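Local coordinates for protein putative deoxyribonuclease yjjV (Escherichia coli, PDB 1ZZM) that probably hydrolyses ester bonds as a metal-dependent, TatD-type hydrolase that holds two divalent metal ions in its active site, at residues 127-133 with 152-157. Sequence-based numbering, arbitrary orientation.
Sequences DLPVILH and RTGVVH. With ZN (zinc ion), chain C.
H133 ND1 and H157 NE2 bind one zinc ion, at 2.0 and 2.1 Å. Their rings meet rim to rim, planes 37° apart. With CG anti to the backbone N (chi1 178°), the H133 ring reaches the metal; chi2 then turns ND1 onto it. E97 and two waters complete the site. D101 and E205 hydrogen-bond the far ring nitrogens of H133 and H157 and probably fix their rotation.

At the other end, R152 grips D127 side-on in a salt bridge. R152 NE donates to D127 OD1 and R152 NH2 to D127 OD2, both at 2.7 Å. The planes are 45° apart. NE comes to OD1 from above the carboxylate plane, while NH2 meets OD2 on its syn side.

Between these ends the strands pair in parallel. The backbone hydrogen bonds run from V130 N to T153 O, V155 N to V130 O, L132 N to V155 O and H157 N to L132 O. I131 CG1 packs alongside V155 CG1 at 4.0 Å on one face. L132 CD1 touches V156 CG2 on the other.

The pair belongs to a beta-alpha-beta unit of the TIM-barrel fold, crossing over through helix 138-148. Strand 95-101 flanks 130-133, helix 109-125 covers V130 and L132, and helix 241-256 packs on I131 and V155.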
loop_
_atom_site.group_PDB
_atom_site.type_symbol
_atom_site.label_atom_id
_atom_site.label_comp_id
_atom_site.label_asym_id
_atom_site.label_seq_id
_atom_site.Cartn_x
_atom_site.Cartn_y
_atom_site.Cartn_z
ATOM N N ASP A 127 -17.070 5.726 -2.030
ATOM C CA ASP A 127 -16.534 6.399 -0.837
ATOM C C ASP A 127 -15.421 5.585 -0.184
ATOM O O ASP A 127 -15.506 5.227 0.987
ATOM C CB ASP A 127 -17.716 6.626 0.137
ATOM C CG ASP A 127 -17.402 7.631 1.271
ATOM O OD1 ASP A 127 -16.556 8.530 1.102
ATOM O OD2 ASP A 127 -18.032 7.510 2.344
ATOM N N LEU A 128 -14.368 5.292 -0.946
ATOM C CA LEU A 128 -13.247 4.500 -0.424
ATOM C C LEU A 128 -11.929 5.175 -0.688
ATOM O O LEU A 128 -11.812 5.931 -1.651
ATOM C CB LEU A 128 -13.178 3.138 -1.123
ATOM C CG LEU A 128 -14.330 2.187 -0.811
ATOM C CD1 LEU A 128 -14.404 1.022 -1.827
ATOM C CD2 LEU A 128 -14.089 1.682 0.589
ATOM N N PRO A 129 -10.927 4.946 0.184
ATOM C CA PRO A 129 -9.611 5.540 -0.034
ATOM C C PRO A 129 -8.932 4.645 -1.083
ATOM O O PRO A 129 -9.431 3.561 -1.374
ATOM C CB PRO A 129 -8.931 5.416 1.329
ATOM C CG PRO A 129 -9.480 4.137 1.882
ATOM C CD PRO A 129 -10.978 4.205 1.457
ATOM N N VAL A 130 -7.802 5.094 -1.641
ATOM C CA VAL A 130 -7.075 4.316 -2.635
ATOM C C VAL A 130 -5.672 3.982 -2.151
ATOM O O VAL A 130 -5.068 4.720 -1.352
ATOM C CB VAL A 130 -6.964 5.092 -3.977
ATOM C CG1 VAL A 130 -8.391 5.274 -4.597
ATOM C CG2 VAL A 130 -6.342 6.490 -3.728
ATOM N N ILE A 131 -5.168 2.845 -2.605
ATOM C CA ILE A 131 -3.807 2.393 -2.297
ATOM C C ILE A 131 -3.113 2.567 -3.634
ATOM O O ILE A 131 -3.440 1.905 -4.635
ATOM C CB ILE A 131 -3.784 0.912 -1.843
ATOM C CG1 ILE A 131 -4.292 0.827 -0.391
ATOM C CG2 ILE A 131 -2.353 0.338 -1.945
ATOM C CD1 ILE A 131 -4.332 -0.644 0.185
ATOM N N LEU A 132 -2.150 3.470 -3.637
ATOM C CA LEU A 132 -1.467 3.850 -4.847
ATOM C C LEU A 132 -0.027 3.407 -4.994
ATOM O O LEU A 132 0.764 3.455 -4.044
ATOM C CB LEU A 132 -1.520 5.380 -4.978
ATOM C CG LEU A 132 -2.893 6.034 -5.029
ATOM C CD1 LEU A 132 -2.756 7.524 -4.606
ATOM C CD2 LEU A 132 -3.480 5.893 -6.448
ATOM N N HIS A 133 0.275 3.021 -6.234
ATOM C CA HIS A 133 1.604 2.605 -6.680
ATOM C C HIS A 133 2.095 3.754 -7.551
ATOM O O HIS A 133 1.347 4.282 -8.388
ATOM C CB HIS A 133 1.486 1.348 -7.551
ATOM C CG HIS A 133 2.792 0.855 -8.115
ATOM N ND1 HIS A 133 3.589 -0.058 -7.467
ATOM C CD2 HIS A 133 3.399 1.105 -9.297
ATOM C CE1 HIS A 133 4.630 -0.363 -8.224
ATOM N NE2 HIS A 133 4.539 0.336 -9.343
ATOM N N ARG A 152 -11.847 10.650 0.436
ATOM C CA ARG A 152 -11.148 9.749 1.363
ATOM C C ARG A 152 -9.672 9.586 1.124
ATOM O O ARG A 152 -9.016 8.826 1.841
ATOM C CB ARG A 152 -11.785 8.368 1.308
ATOM C CG ARG A 152 -13.256 8.391 1.590
ATOM C CD ARG A 152 -13.511 8.704 3.058
ATOM N NE ARG A 152 -14.936 8.557 3.317
ATOM C CZ ARG A 152 -15.498 8.573 4.521
ATOM N NH1 ARG A 152 -14.754 8.732 5.618
ATOM N NH2 ARG A 152 -16.815 8.431 4.619
ATOM N N THR A 153 -9.164 10.323 0.143
ATOM C CA THR A 153 -7.787 10.252 -0.300
ATOM C C THR A 153 -7.217 8.831 -0.301
ATOM O O THR A 153 -7.807 7.960 -0.933
ATOM C CB THR A 153 -6.849 11.261 0.462
ATOM O OG1 THR A 153 -6.770 10.926 1.856
ATOM C CG2 THR A 153 -7.414 12.702 0.270
ATOM N N GLY A 154 -6.073 8.622 0.350
ATOM C CA GLY A 154 -5.437 7.318 0.317
ATOM C C GLY A 154 -3.977 7.382 0.741
ATOM O O GLY A 154 -3.570 8.287 1.478
ATOM N N VAL A 155 -3.192 6.407 0.288
ATOM C CA VAL A 155 -1.772 6.318 0.626
ATOM C C VAL A 155 -0.956 6.101 -0.654
ATOM O O VAL A 155 -1.381 5.359 -1.547
ATOM C CB VAL A 155 -1.476 5.100 1.600
ATOM C CG1 VAL A 155 -2.086 3.791 1.048
ATOM C CG2 VAL A 155 0.039 4.924 1.786
ATOM N N VAL A 156 0.177 6.783 -0.765
ATOM C CA VAL A 156 1.076 6.525 -1.882
ATOM C C VAL A 156 2.030 5.526 -1.237
ATOM O O VAL A 156 2.892 5.877 -0.429
ATOM C CB VAL A 156 1.837 7.762 -2.342
ATOM C CG1 VAL A 156 2.890 7.326 -3.423
ATOM C CG2 VAL A 156 0.842 8.743 -2.977
ATOM N N HIS A 157 1.853 4.253 -1.562
ATOM C CA HIS A 157 2.653 3.206 -0.923
ATOM C C HIS A 157 4.113 3.118 -1.383
ATOM O O HIS A 157 4.477 3.640 -2.444
ATOM C CB HIS A 157 1.951 1.860 -1.127
ATOM C CG HIS A 157 2.637 0.955 -2.102
ATOM N ND1 HIS A 157 3.725 0.173 -1.759
ATOM C CD2 HIS A 157 2.433 0.759 -3.429
ATOM C CE1 HIS A 157 4.159 -0.464 -2.836
ATOM N NE2 HIS A 157 3.398 -0.127 -3.858
HETATM ZN ZN ZN C . 3.345 -1.086 -5.724
HETATM O O HOH W 1 -12.888 8.962 -1.915
HETATM O O HOH W 2 -10.227 7.739 -2.122
HETATM O O HOH W 3 3.270 -3.123 -5.705
HETATM O O HOH W 4 5.739 -1.470 -5.645
#